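Local coordinates for RNA-dependent RNA polymerase (Qualyub virus, PDB 6DX1), which carries a viral ovarian tumour (OTU) domain cysteine protease that probably acts as a deubiquitinase, cleaving ubiquitin from modified proteins, at residues I8-V13 and S18-V23; R27-K32 and G135-A140; L34-P37 and F43-V46; I116-K119 and W125-Q128; N142-Q147 and D152-I157. All blocks are in the same frame, centred on the assembly; numbering follows the deposited sequence.

In the fold
Four of the five contacts lie on or reach one mixed seven-stranded sheet, while interaction 3 packs the loop that follows strand 30-33 against helix 41-51. Interactions 1, 4 and 5 are beta hairpins lined up across the sheet: the centres of 1 and 4 lie about 10 Å apart, those of 4 and 5 about 8 Å. Along the chain, interactions 3 and 4 are nested within the loop closed by interaction 2, whose aromatic cluster ties the start of strand 30-33 to the turn before strand 140-146. Interactions 1 and 3 lie on opposite sides of the chain's centre, about 24 Å between centres. The sheet is thus built largely from local hairpins, with interaction 2 joining chain regions far apart in sequence.

Interaction 1: residues I8-V13 and S18-V23; sequences IVWEHV and SQANVV
Gln19 O takes the shorter of the two direct bonds of this hairpin, from Glu11 N at 2.8 Å and nearly straight, with 165° at the hydrogen. Trp10 CA approaches the same oxygen in a weaker CA-H...O contact at 3.5 Å. The return bond, Gln19 N to Glu11 O at 2.9 Å, completes an antiparallel hydrogen-bonded pair. Towards Ile8 the two chains part and water takes over the pairing: one molecule accepts from Val9 N and donates to Asn21 O (2.7 Å), while another accepts from Asn21 N and gives a weak bond to Val9 O. The case illustrates how a fraying sheet edge can keep its backbone groups supplied with partners, here through water.

On the face that carries Trp10 the packing is largely apolar. Ala20 CB makes an off-centre CH-pi contact with the six-membered ring of Trp10, 4.1 Å from its centroid, and its closest ring atom is CE3. Ile8 CG2, anti to the backbone N, meets the same Ala20 CB at 3.6 Å; Ile8 CD1 reaches on to Val22 CG2. On the exposed face of Glu11 and Gln19, the Gln19 side chain is crossed at about a right angle by that of Val13, whose CG2 lies 3.5 Å from Gln19 CD. Gln19 CG sits between the backbone N and the carbonyl carbon (chi1 70°), which lays the chain beside that methyl.

Strand 11-14 is an outermost strand of the sheet, and strand 17-25 pairs on its inner side with strand 125-132, where Arg131 hydrogen-bonds Ser18 OG and forms a cation-pi pair with Trp10.

Interaction 2: residues R27-K32 and G135-A140; sequences REFFNK and GNYLTA
Aromatic contacts come first: Phe29 and Phe30, consecutive in the chain, both meet the single ring of Tyr137. Phe29 turns its edge toward the face of Tyr137 in an offset edge-to-face pair, the centroids 6.0 Å apart and the planes at 78°. The closest approach of the pair is Phe29 CD1 to Tyr137 OH, 3.8 Å. Phe30 meets the ring obliquely, the planes at 77°, and touches a different part of it: its CE1 and CZ straddle Tyr137 CD2, with CZ at 3.6 Å. Tyr137 CG sits between its own backbone N and carbonyl carbon (chi1 81°), a setting that sends the ring across to the two phenylalanines. Trp118 packs on both Phe30 and Tyr137 and extends the cluster into the sheet.

Polar contact across the segments is made through water. One molecule, lying in the plane of the Tyr137 ring at its edge, accepts from Tyr137 OH at 2.9 Å and donates to Phe29 O at 2.8 Å.

A third group of bonds shapes the turn that presents the tyrosine. Asn136 OD1 accepts from Leu138 N at 2.9 Å, an Asx turn, while Asn136 O receives both Thr139 N and Thr139 OG1 from the same face of its carbonyl plane.

The chemistry is therefore divided: ring contacts make up the apolar part, and at their border the phenolic hydroxyl donates to a water that in turn donates to a backbone carbonyl, with no direct hydrogen bond between the segments.

Interaction 3: residues L34-P37 and F43-V46; sequences LTLP and FRAV
Leu36 and Arg44 are brought together by different first torsions: Leu36 CG lies anti to the backbone N (chi1 -158°), and Arg44 CG lies anti to the carbonyl carbon (chi1 -70°), after which the arginine chain runs extended to NE. The leucine thereby comes to rest on one face of the guanidinium. Its CD2 stands over that face, 3.7 Å from Arg44 NH2, and Leu36 CB lies 3.7 Å from Arg44 NE, above the same plane but offset to its rim.

Closer to the helix backbone the fit is purely van der Waals. Thr35 CB meets Arg44 CB at 3.8 Å, and the methyl Thr35 CG2 packs against Ala45, 3.6 Å from Ala45 N and 3.9 Å from Ala45 CB. With the methyl turned to helix 41-51, Thr35 OG1 is left to hydrogen-bond Phe151 O in the adjoining strand.

Hydrocarbon thus lies over one face of the guanidinium, while its nitrogens are engaged around the rim: NE in a salt bridge with Asp38, NH1 in a hydrogen bond to Gln54. Trp57 adds a cation-pi contact, and such surroundings would be expected to stabilise the positive charge.

Interaction 4: residues I116-K119 and W125-Q128; sequences IFWK and WVTQ
Trp118 and Val126 form the tight, buried side of this contact, whereas Lys119, Thr127 and Gln128 make its looser, wetter side. Val126 CG1 packs 3.9 Å from Trp118 CE3, both valine methyls touch Trp118 CB, and the two side chains meet at a slant. Ile116 CG2 lies over one face of the indole, and Phe24 and Phe30 enclose the tryptophan further.

Between the two sides run the backbone bonds. Lys119 N donates to Gln128 O at 2.9 Å, and Lys119 O accepts from Thr127 N at 3.0 Å; Val126 CA adds a CA-H...O contact to Lys119 O at 3.1 Å.

On the wet side Lys119 and Gln128 lie alongside one another and point the same way. The lysine CG is anti to the backbone N (chi1 177°) and the rest of the chain is extended, which carries Lys119 CD to within 3.7 Å of Gln128 CD. A water accepts from Lys119 NZ at 3.1 Å and is hydrogen-bonded to Thr127 OG1 at 2.7 Å, bridging the two strands.

Two residues, Thr127 and Gln128, thus face the single Lys119 between consecutive bonds, a pattern consistent with a classic beta bulge, set in the beta hairpin of strands 114-120 and 125-132 at the middle of the OTU-domain sheet.

Interaction 5: residues N142-Q147 and D152-I157; sequences NLLHIQ and DFLVPI
Leu144 and Asp152 pair in antiparallel fashion in a beta hairpin, with Leu144 N to Asp152 O at 2.8 Å and Asp152 N to Leu144 O at 2.9 Å, while Leu154 N bonds to Asn142 O further along. The strands are twisted, with 138° between their directions.

Leu143 and Phe153 share the face turned to helix 41-51. Leu143 CD2 comes at the edge of the phenyl ring, 4.1 Å from Phe153 CD1, and the two side chains cross at about a right angle. Phe153 CG is anti to the backbone N (chi1 178°), which brings CD1 back over the neighbouring strand, 3.5 Å from Asn142 O. The other face carries Leu144 and Leu154, joined through Leu154 CD1 and Leu144 CB at 3.8 Å, together with Asp152, whose OD2 hydrogen-bonds both His150 NE2 and Thr35 N, the latter in the loop after strand 30-33.

Asn142 is satisfied at both ends of its amide: OD1 accepts from Trp118 NE1, ND2 donates to Tyr137 O, and one water accepts from Asn142 N and ND2 and donates to Leu154 O at 2.6 Å.

Interaction 1: residues I8-V13 and S18-V23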
# COMPACT_ATOMS: atom_id res chain seq x y z
N ILE A 8 -9.98 -0.84 16.76
CA ILE A 8 -8.63 -1.18 16.32
C ILE A 8 -7.64 -0.46 17.20
O ILE A 8 -7.74 0.76 17.39
CB ILE A 8 -8.41 -0.82 14.85
CG1 ILE A 8 -9.43 -1.54 13.97
CG2 ILE A 8 -7.00 -1.22 14.42
CD1 ILE A 8 -9.28 -1.24 12.49
N VAL A 9 -6.65 -1.19 17.72
CA VAL A 9 -5.59 -0.61 18.53
C VAL A 9 -4.37 -0.51 17.62
O VAL A 9 -3.56 -1.43 17.53
CB VAL A 9 -5.30 -1.44 19.78
CG1 VAL A 9 -4.26 -0.74 20.65
CG2 VAL A 9 -6.58 -1.69 20.56
N TRP A 10 -4.25 0.63 16.94
CA TRP A 10 -3.08 0.88 16.10
C TRP A 10 -1.90 1.25 16.98
O TRP A 10 -2.01 2.13 17.84
CB TRP A 10 -3.36 2.01 15.11
CG TRP A 10 -4.38 1.71 14.06
CD1 TRP A 10 -5.65 2.20 13.99
CD2 TRP A 10 -4.22 0.85 12.92
NE1 TRP A 10 -6.30 1.70 12.88
CE2 TRP A 10 -5.44 0.88 12.20
CE3 TRP A 10 -3.16 0.07 12.43
CZ2 TRP A 10 -5.63 0.14 11.03
CZ3 TRP A 10 -3.36 -0.66 11.27
CH2 TRP A 10 -4.59 -0.62 10.58
N GLU A 11 -0.77 0.58 16.75
CA GLU A 11 0.45 0.81 17.52
C GLU A 11 1.50 1.44 16.62
O GLU A 11 1.75 0.94 15.51
CB GLU A 11 0.96 -0.50 18.10
CG GLU A 11 2.30 -0.37 18.80
CD GLU A 11 2.62 -1.58 19.65
OE1 GLU A 11 2.18 -1.61 20.83
OE2 GLU A 11 3.30 -2.49 19.14
N HIS A 12 2.12 2.52 17.08
CA HIS A 12 3.17 3.18 16.30
C HIS A 12 4.27 2.20 15.89
O HIS A 12 4.76 1.40 16.69
CB HIS A 12 3.79 4.33 17.11
CG HIS A 12 4.86 5.06 16.36
ND1 HIS A 12 4.58 5.91 15.31
CD2 HIS A 12 6.21 5.07 16.50
CE1 HIS A 12 5.71 6.41 14.84
NE2 HIS A 12 6.71 5.92 15.55
N VAL A 13 4.68 2.31 14.62
CA VAL A 13 5.84 1.59 14.10
C VAL A 13 7.00 2.54 13.82
O VAL A 13 8.08 2.40 14.40
CB VAL A 13 5.47 0.77 12.83
CG1 VAL A 13 6.71 0.19 12.18
CG2 VAL A 13 4.49 -0.34 13.18
N SER A 18 1.75 2.69 11.33
CA SER A 18 1.30 1.99 12.53
C SER A 18 0.78 0.61 12.15
O SER A 18 0.56 0.31 10.97
CB SER A 18 0.23 2.80 13.28
OG SER A 18 -0.87 3.13 12.43
N GLN A 19 0.57 -0.25 13.15
CA GLN A 19 0.18 -1.64 12.88
C GLN A 19 -0.76 -2.14 13.96
O GLN A 19 -0.79 -1.62 15.07
CB GLN A 19 1.40 -2.56 12.78
CG GLN A 19 2.10 -2.79 14.11
CD GLN A 19 3.39 -3.58 13.96
OE1 GLN A 19 3.73 -4.02 12.87
NE2 GLN A 19 4.11 -3.75 15.06
N ALA A 20 -1.52 -3.19 13.63
CA ALA A 20 -2.51 -3.69 14.58
C ALA A 20 -2.87 -5.14 14.28
O ALA A 20 -2.81 -5.57 13.12
CB ALA A 20 -3.78 -2.84 14.54
N ASN A 21 -3.26 -5.88 15.32
CA ASN A 21 -3.97 -7.14 15.14
C ASN A 21 -5.45 -6.81 15.01
O ASN A 21 -6.02 -6.14 15.89
CB ASN A 21 -3.73 -8.08 16.32
CG ASN A 21 -2.30 -8.54 16.39
OD1 ASN A 21 -1.75 -8.99 15.40
ND2 ASN A 21 -1.68 -8.40 17.56
N VAL A 22 -6.07 -7.24 13.91
CA VAL A 22 -7.46 -6.88 13.64
C VAL A 22 -8.06 -8.04 12.86
O VAL A 22 -7.54 -8.42 11.80
CB VAL A 22 -7.55 -5.53 12.90
CG1 VAL A 22 -6.59 -5.49 11.74
CG2 VAL A 22 -8.99 -5.22 12.46
N VAL A 23 -9.13 -8.63 13.38
CA VAL A 23 -9.61 -9.93 12.93
C VAL A 23 -11.03 -9.80 12.39
O VAL A 23 -11.97 -9.48 13.14
CB VAL A 23 -9.55 -10.97 14.06
CG1 VAL A 23 -9.94 -12.35 13.54
CG2 VAL A 23 -8.15 -11.01 14.66
O HOH W 1 -3.42 -4.76 18.01
O HOH W 2 -6.04 -3.91 17.33

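Interaction 2: residues R27-K32 and G135-A140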
# COMPACT_ATOMS: atom_id res chain seq x y z
N ARG A 27 -14.99 -9.93 3.49
CA ARG A 27 -16.19 -9.77 2.68
C ARG A 27 -17.31 -9.03 3.41
O ARG A 27 -18.26 -8.57 2.77
CB ARG A 27 -16.70 -11.14 2.23
CG ARG A 27 -15.97 -11.71 1.03
CD ARG A 27 -16.37 -13.17 0.81
NE ARG A 27 -15.53 -13.81 -0.20
CZ ARG A 27 -14.34 -14.35 0.06
NH1 ARG A 27 -13.85 -14.30 1.30
NH2 ARG A 27 -13.64 -14.92 -0.91
N GLU A 28 -17.22 -8.91 4.74
CA GLU A 28 -18.23 -8.14 5.45
C GLU A 28 -18.06 -6.64 5.23
O GLU A 28 -19.03 -5.88 5.36
CB GLU A 28 -18.22 -8.50 6.94
CG GLU A 28 -18.59 -7.36 7.90
CD GLU A 28 -18.83 -7.82 9.34
OE1 GLU A 28 -18.01 -8.60 9.88
OE2 GLU A 28 -19.84 -7.38 9.95
N PHE A 29 -16.86 -6.20 4.82
CA PHE A 29 -16.55 -4.78 4.67
C PHE A 29 -16.09 -4.37 3.29
O PHE A 29 -16.08 -3.17 3.00
CB PHE A 29 -15.45 -4.37 5.67
CG PHE A 29 -15.84 -4.57 7.10
CD1 PHE A 29 -16.60 -3.61 7.75
CD2 PHE A 29 -15.46 -5.71 7.78
CE1 PHE A 29 -16.98 -3.80 9.07
CE2 PHE A 29 -15.83 -5.89 9.10
CZ PHE A 29 -16.59 -4.93 9.74
N PHE A 30 -15.71 -5.32 2.44
CA PHE A 30 -15.06 -5.01 1.17
C PHE A 30 -15.51 -5.97 0.09
O PHE A 30 -15.88 -7.11 0.37
CB PHE A 30 -13.53 -5.16 1.24
CG PHE A 30 -12.85 -4.31 2.27
CD1 PHE A 30 -12.57 -2.97 2.02
CD2 PHE A 30 -12.39 -4.88 3.45
CE1 PHE A 30 -11.88 -2.21 2.95
CE2 PHE A 30 -11.71 -4.12 4.38
CZ PHE A 30 -11.45 -2.79 4.14
N ASN A 31 -15.39 -5.52 -1.15
CA ASN A 31 -15.35 -6.40 -2.32
C ASN A 31 -13.92 -6.42 -2.85
O ASN A 31 -13.28 -5.38 -2.94
CB ASN A 31 -16.32 -5.91 -3.40
CG ASN A 31 -17.77 -5.93 -2.94
OD1 ASN A 31 -18.23 -6.94 -2.41
ND2 ASN A 31 -18.47 -4.82 -3.12
N LYS A 32 -13.43 -7.61 -3.20
CA LYS A 32 -12.06 -7.77 -3.67
C LYS A 32 -12.02 -7.66 -5.19
O LYS A 32 -12.89 -8.19 -5.89
CB LYS A 32 -11.49 -9.11 -3.22
CG LYS A 32 -10.06 -9.36 -3.68
CD LYS A 32 -9.55 -10.69 -3.18
CE LYS A 32 -10.31 -11.84 -3.83
NZ LYS A 32 -9.60 -13.14 -3.66
N GLY A 135 -5.98 7.78 8.82
CA GLY A 135 -7.38 7.57 8.53
C GLY A 135 -7.85 6.18 8.88
O GLY A 135 -7.11 5.31 9.35
N ASN A 136 -9.15 5.96 8.67
CA ASN A 136 -9.71 4.64 8.79
C ASN A 136 -9.95 4.08 7.39
O ASN A 136 -9.66 4.72 6.38
CB ASN A 136 -10.99 4.66 9.63
CG ASN A 136 -12.09 5.52 9.03
OD1 ASN A 136 -12.36 5.47 7.83
ND2 ASN A 136 -12.75 6.31 9.87
N TYR A 137 -10.48 2.86 7.34
CA TYR A 137 -10.54 2.16 6.06
C TYR A 137 -11.43 2.88 5.05
O TYR A 137 -11.24 2.73 3.84
CB TYR A 137 -11.01 0.73 6.28
CG TYR A 137 -12.50 0.57 6.44
CD1 TYR A 137 -13.13 0.89 7.64
CD2 TYR A 137 -13.26 0.08 5.40
CE1 TYR A 137 -14.49 0.72 7.79
CE2 TYR A 137 -14.61 -0.10 5.54
CZ TYR A 137 -15.23 0.23 6.73
OH TYR A 137 -16.58 0.05 6.85
N LEU A 138 -12.40 3.68 5.51
CA LEU A 138 -13.26 4.35 4.55
C LEU A 138 -12.53 5.45 3.79
O LEU A 138 -12.92 5.78 2.67
CB LEU A 138 -14.51 4.90 5.25
CG LEU A 138 -15.46 3.83 5.78
CD1 LEU A 138 -16.51 4.45 6.70
CD2 LEU A 138 -16.12 3.07 4.64
N THR A 139 -11.47 6.02 4.38
CA THR A 139 -10.70 7.08 3.73
C THR A 139 -9.34 6.58 3.25
O THR A 139 -8.38 7.35 3.16
CB THR A 139 -10.50 8.26 4.66
OG1 THR A 139 -9.56 7.90 5.69
CG2 THR A 139 -11.83 8.69 5.29
N ALA A 140 -9.24 5.29 2.95
CA ALA A 140 -7.95 4.69 2.65
C ALA A 140 -7.97 3.99 1.29
O ALA A 140 -9.03 3.62 0.76
CB ALA A 140 -7.52 3.67 3.72
O HOH W 3 -17.52 -1.19 4.35

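Interaction 3: residues L34-P37 and F43-V46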
# COMPACT_ATOMS: atom_id res chain seq x y z
N LEU A 34 -9.18 -8.49 -8.10
CA LEU A 34 -7.90 -9.16 -8.27
C LEU A 34 -6.96 -8.35 -9.16
O LEU A 34 -7.39 -7.63 -10.07
CB LEU A 34 -8.11 -10.54 -8.89
CG LEU A 34 -8.84 -11.59 -8.05
CD1 LEU A 34 -9.01 -12.86 -8.86
CD2 LEU A 34 -8.03 -11.88 -6.79
N THR A 35 -5.66 -8.48 -8.89
CA THR A 35 -4.62 -7.95 -9.75
C THR A 35 -3.87 -9.10 -10.40
O THR A 35 -3.88 -10.23 -9.89
CB THR A 35 -3.62 -7.09 -8.97
OG1 THR A 35 -2.96 -7.91 -8.00
CG2 THR A 35 -4.33 -5.90 -8.28
N LEU A 36 -3.23 -8.82 -11.52
CA LEU A 36 -2.43 -9.84 -12.18
C LEU A 36 -1.35 -10.32 -11.22
O LEU A 36 -0.68 -9.50 -10.58
CB LEU A 36 -1.80 -9.26 -13.45
CG LEU A 36 -1.37 -10.28 -14.51
CD1 LEU A 36 -2.59 -10.99 -15.11
CD2 LEU A 36 -0.58 -9.56 -15.60
N PRO A 37 -1.14 -11.64 -11.08
CA PRO A 37 -0.13 -12.14 -10.12
C PRO A 37 1.28 -12.10 -10.69
O PRO A 37 1.94 -13.13 -10.93
CB PRO A 37 -0.62 -13.57 -9.84
CG PRO A 37 -1.26 -13.99 -11.12
CD PRO A 37 -1.96 -12.74 -11.64
N PHE A 43 1.53 -2.04 -7.47
CA PHE A 43 1.21 -0.91 -8.33
C PHE A 43 -0.07 -1.15 -9.12
O PHE A 43 -0.78 -0.18 -9.44
CB PHE A 43 2.39 -0.67 -9.28
CG PHE A 43 3.67 -0.34 -8.56
CD1 PHE A 43 3.82 0.90 -7.95
CD2 PHE A 43 4.71 -1.26 -8.48
CE1 PHE A 43 5.00 1.23 -7.29
CE2 PHE A 43 5.89 -0.95 -7.82
CZ PHE A 43 6.03 0.30 -7.22
N ARG A 44 -0.37 -2.41 -9.45
CA ARG A 44 -1.62 -2.72 -10.12
C ARG A 44 -2.82 -2.43 -9.23
O ARG A 44 -3.85 -1.94 -9.69
CB ARG A 44 -1.63 -4.20 -10.54
CG ARG A 44 -0.67 -4.53 -11.65
CD ARG A 44 -0.59 -6.03 -11.89
NE ARG A 44 0.34 -6.26 -12.99
CZ ARG A 44 0.03 -6.04 -14.26
NH1 ARG A 44 -1.20 -5.63 -14.59
NH2 ARG A 44 0.93 -6.24 -15.21
N ALA A 45 -2.69 -2.74 -7.93
CA ALA A 45 -3.78 -2.48 -7.00
C ALA A 45 -4.01 -0.99 -6.85
O ALA A 45 -5.16 -0.52 -6.87
CB ALA A 45 -3.48 -3.14 -5.65
N VAL A 46 -2.93 -0.21 -6.71
CA VAL A 46 -3.09 1.24 -6.59
C VAL A 46 -3.63 1.82 -7.89
O VAL A 46 -4.48 2.72 -7.88
CB VAL A 46 -1.77 1.90 -6.17
CG1 VAL A 46 -1.93 3.43 -6.12
CG2 VAL A 46 -1.32 1.34 -4.81

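Interaction 4: residues I116-K119 and W125-Q128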
# COMPACT_ATOMS: atom_id res chain seq x y z
N ILE A 116 -3.58 1.12 3.61
CA ILE A 116 -3.64 0.02 4.58
C ILE A 116 -3.40 -1.30 3.86
O ILE A 116 -4.00 -1.57 2.82
CB ILE A 116 -4.98 -0.02 5.33
CG1 ILE A 116 -5.27 1.33 5.97
CG2 ILE A 116 -4.94 -1.11 6.40
CD1 ILE A 116 -6.69 1.39 6.56
N PHE A 117 -2.50 -2.12 4.43
CA PHE A 117 -2.31 -3.52 4.03
C PHE A 117 -3.03 -4.41 5.03
O PHE A 117 -2.67 -4.43 6.21
CB PHE A 117 -0.83 -3.93 4.04
CG PHE A 117 0.08 -3.17 3.09
CD1 PHE A 117 -0.40 -2.26 2.16
CD2 PHE A 117 1.45 -3.42 3.15
CE1 PHE A 117 0.48 -1.59 1.29
CE2 PHE A 117 2.34 -2.76 2.29
CZ PHE A 117 1.86 -1.86 1.37
N TRP A 118 -3.99 -5.20 4.55
CA TRP A 118 -4.75 -6.11 5.40
C TRP A 118 -4.26 -7.53 5.15
O TRP A 118 -4.45 -8.07 4.05
CB TRP A 118 -6.25 -5.98 5.11
CG TRP A 118 -6.86 -4.63 5.35
CD1 TRP A 118 -7.29 -3.73 4.39
CD2 TRP A 118 -7.19 -4.04 6.62
NE1 TRP A 118 -7.85 -2.61 5.00
CE2 TRP A 118 -7.79 -2.79 6.36
CE3 TRP A 118 -7.01 -4.45 7.95
CZ2 TRP A 118 -8.23 -1.94 7.39
CZ3 TRP A 118 -7.45 -3.61 8.97
CH2 TRP A 118 -8.04 -2.37 8.69
N LYS A 119 -3.66 -8.15 6.16
CA LYS A 119 -3.05 -9.47 6.02
C LYS A 119 -4.10 -10.56 5.99
O LYS A 119 -4.93 -10.67 6.90
CB LYS A 119 -2.08 -9.72 7.18
CG LYS A 119 -1.45 -11.11 7.16
CD LYS A 119 -0.65 -11.35 8.45
CE LYS A 119 0.12 -12.66 8.38
NZ LYS A 119 0.72 -12.99 9.70
N TRP A 125 -10.28 -14.51 6.06
CA TRP A 125 -10.07 -13.81 7.33
C TRP A 125 -8.83 -12.93 7.26
O TRP A 125 -7.73 -13.42 6.98
CB TRP A 125 -9.96 -14.83 8.47
CG TRP A 125 -11.29 -15.39 8.84
CD1 TRP A 125 -11.88 -16.53 8.37
CD2 TRP A 125 -12.22 -14.80 9.75
NE1 TRP A 125 -13.12 -16.69 8.93
CE2 TRP A 125 -13.35 -15.64 9.79
CE3 TRP A 125 -12.20 -13.65 10.55
CZ2 TRP A 125 -14.45 -15.37 10.59
CZ3 TRP A 125 -13.30 -13.38 11.34
CH2 TRP A 125 -14.41 -14.23 11.35
N VAL A 126 -9.02 -11.65 7.53
CA VAL A 126 -7.90 -10.75 7.81
C VAL A 126 -7.55 -10.89 9.28
O VAL A 126 -8.43 -11.02 10.13
CB VAL A 126 -8.29 -9.30 7.48
CG1 VAL A 126 -7.28 -8.32 8.06
CG2 VAL A 126 -8.41 -9.11 5.95
N THR A 127 -6.25 -10.89 9.60
CA THR A 127 -5.81 -10.99 10.99
C THR A 127 -4.91 -9.85 11.45
O THR A 127 -4.67 -9.73 12.66
CB THR A 127 -5.07 -12.32 11.23
OG1 THR A 127 -3.88 -12.37 10.42
CG2 THR A 127 -5.99 -13.50 10.92
N GLN A 128 -4.41 -9.01 10.55
CA GLN A 128 -3.52 -7.91 10.90
C GLN A 128 -3.68 -6.78 9.89
O GLN A 128 -4.08 -7.00 8.74
CB GLN A 128 -2.04 -8.32 10.91
CG GLN A 128 -1.66 -9.44 11.82
CD GLN A 128 -0.16 -9.70 11.78
OE1 GLN A 128 0.63 -8.83 11.37
NE2 GLN A 128 0.25 -10.88 12.21
O HOH W 4 -1.58 -12.72 11.78

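Interaction 5: residues N142-Q147 and D152-I157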
# COMPACT_ATOMS: atom_id res chain seq x y z
N ASN A 142 -7.22 0.55 0.39
CA ASN A 142 -7.18 -0.72 1.10
C ASN A 142 -6.65 -1.81 0.19
O ASN A 142 -7.20 -2.04 -0.89
CB ASN A 142 -8.58 -1.10 1.60
CG ASN A 142 -9.12 -0.12 2.62
OD1 ASN A 142 -8.83 -0.23 3.81
ND2 ASN A 142 -9.89 0.86 2.15
N LEU A 143 -5.61 -2.52 0.63
CA LEU A 143 -5.04 -3.61 -0.14
C LEU A 143 -5.13 -4.91 0.65
O LEU A 143 -4.92 -4.94 1.87
CB LEU A 143 -3.56 -3.34 -0.48
CG LEU A 143 -3.22 -2.10 -1.30
CD1 LEU A 143 -1.81 -2.24 -1.86
CD2 LEU A 143 -4.21 -1.86 -2.42
N LEU A 144 -5.45 -6.00 -0.05
CA LEU A 144 -5.43 -7.32 0.58
C LEU A 144 -4.02 -7.88 0.37
O LEU A 144 -3.59 -8.06 -0.77
CB LEU A 144 -6.49 -8.24 -0.01
CG LEU A 144 -6.71 -9.55 0.75
CD1 LEU A 144 -7.42 -9.27 2.09
CD2 LEU A 144 -7.51 -10.56 -0.08
N HIS A 145 -3.31 -8.08 1.47
CA HIS A 145 -1.91 -8.49 1.43
C HIS A 145 -1.86 -9.98 1.75
O HIS A 145 -2.06 -10.38 2.90
CB HIS A 145 -1.10 -7.68 2.44
CG HIS A 145 0.38 -7.87 2.34
ND1 HIS A 145 1.25 -7.42 3.31
CD2 HIS A 145 1.14 -8.45 1.38
CE1 HIS A 145 2.49 -7.73 2.95
NE2 HIS A 145 2.45 -8.35 1.79
N ILE A 146 -1.63 -10.81 0.73
CA ILE A 146 -1.68 -12.26 0.93
C ILE A 146 -0.28 -12.85 0.79
O ILE A 146 0.71 -12.12 0.73
CB ILE A 146 -2.70 -12.90 -0.04
CG1 ILE A 146 -2.20 -12.86 -1.48
CG2 ILE A 146 -4.06 -12.19 0.03
CD1 ILE A 146 -3.13 -13.59 -2.45
N GLN A 147 -0.18 -14.18 0.75
CA GLN A 147 1.14 -14.81 0.79
C GLN A 147 1.99 -14.40 -0.41
O GLN A 147 1.47 -14.01 -1.46
CB GLN A 147 1.01 -16.33 0.82
CG GLN A 147 0.46 -16.89 2.11
CD GLN A 147 -1.01 -17.19 2.02
OE1 GLN A 147 -1.79 -16.37 1.52
NE2 GLN A 147 -1.41 -18.37 2.47
N ASP A 152 -3.94 -7.62 -3.65
CA ASP A 152 -5.17 -7.35 -4.39
C ASP A 152 -5.81 -6.07 -3.85
O ASP A 152 -5.43 -5.56 -2.80
CB ASP A 152 -6.13 -8.53 -4.28
CG ASP A 152 -5.59 -9.77 -4.97
OD1 ASP A 152 -5.53 -10.84 -4.31
OD2 ASP A 152 -5.23 -9.68 -6.16
N PHE A 153 -6.79 -5.55 -4.59
CA PHE A 153 -7.43 -4.30 -4.22
C PHE A 153 -8.75 -4.58 -3.50
O PHE A 153 -9.47 -5.51 -3.84
CB PHE A 153 -7.69 -3.44 -5.46
CG PHE A 153 -8.38 -2.15 -5.18
CD1 PHE A 153 -7.89 -1.26 -4.23
CD2 PHE A 153 -9.50 -1.79 -5.91
CE1 PHE A 153 -8.53 -0.05 -3.99
CE2 PHE A 153 -10.14 -0.57 -5.68
CZ PHE A 153 -9.66 0.29 -4.71
N LEU A 154 -9.05 -3.78 -2.48
CA LEU A 154 -10.28 -3.95 -1.71
C LEU A 154 -11.11 -2.68 -1.82
O LEU A 154 -10.61 -1.59 -1.52
CB LEU A 154 -9.97 -4.26 -0.24
CG LEU A 154 -9.31 -5.60 0.04
CD1 LEU A 154 -8.85 -5.60 1.50
CD2 LEU A 154 -10.25 -6.75 -0.20
N VAL A 155 -12.37 -2.81 -2.23
CA VAL A 155 -13.29 -1.68 -2.34
C VAL A 155 -14.25 -1.72 -1.15
O VAL A 155 -14.97 -2.71 -0.99
CB VAL A 155 -14.09 -1.71 -3.65
CG1 VAL A 155 -14.90 -0.42 -3.79
CG2 VAL A 155 -13.19 -1.92 -4.85
N PRO A 156 -14.30 -0.68 -0.32
CA PRO A 156 -15.24 -0.69 0.80
C PRO A 156 -16.68 -0.76 0.31
O PRO A 156 -17.06 -0.11 -0.66
CB PRO A 156 -14.96 0.64 1.51
CG PRO A 156 -13.57 1.01 1.09
CD PRO A 156 -13.44 0.51 -0.32
N ILE A 157 -17.47 -1.58 1.00
CA ILE A 157 -18.90 -1.68 0.76
C ILE A 157 -19.56 -0.43 1.30
O ILE A 157 -19.25 0.01 2.40
CB ILE A 157 -19.48 -2.94 1.42
CG1 ILE A 157 -18.93 -4.20 0.76
CG2 ILE A 157 -21.01 -2.91 1.38
CD1 ILE A 157 -19.28 -5.46 1.51
O HOH W 5 -9.80 0.84 -0.88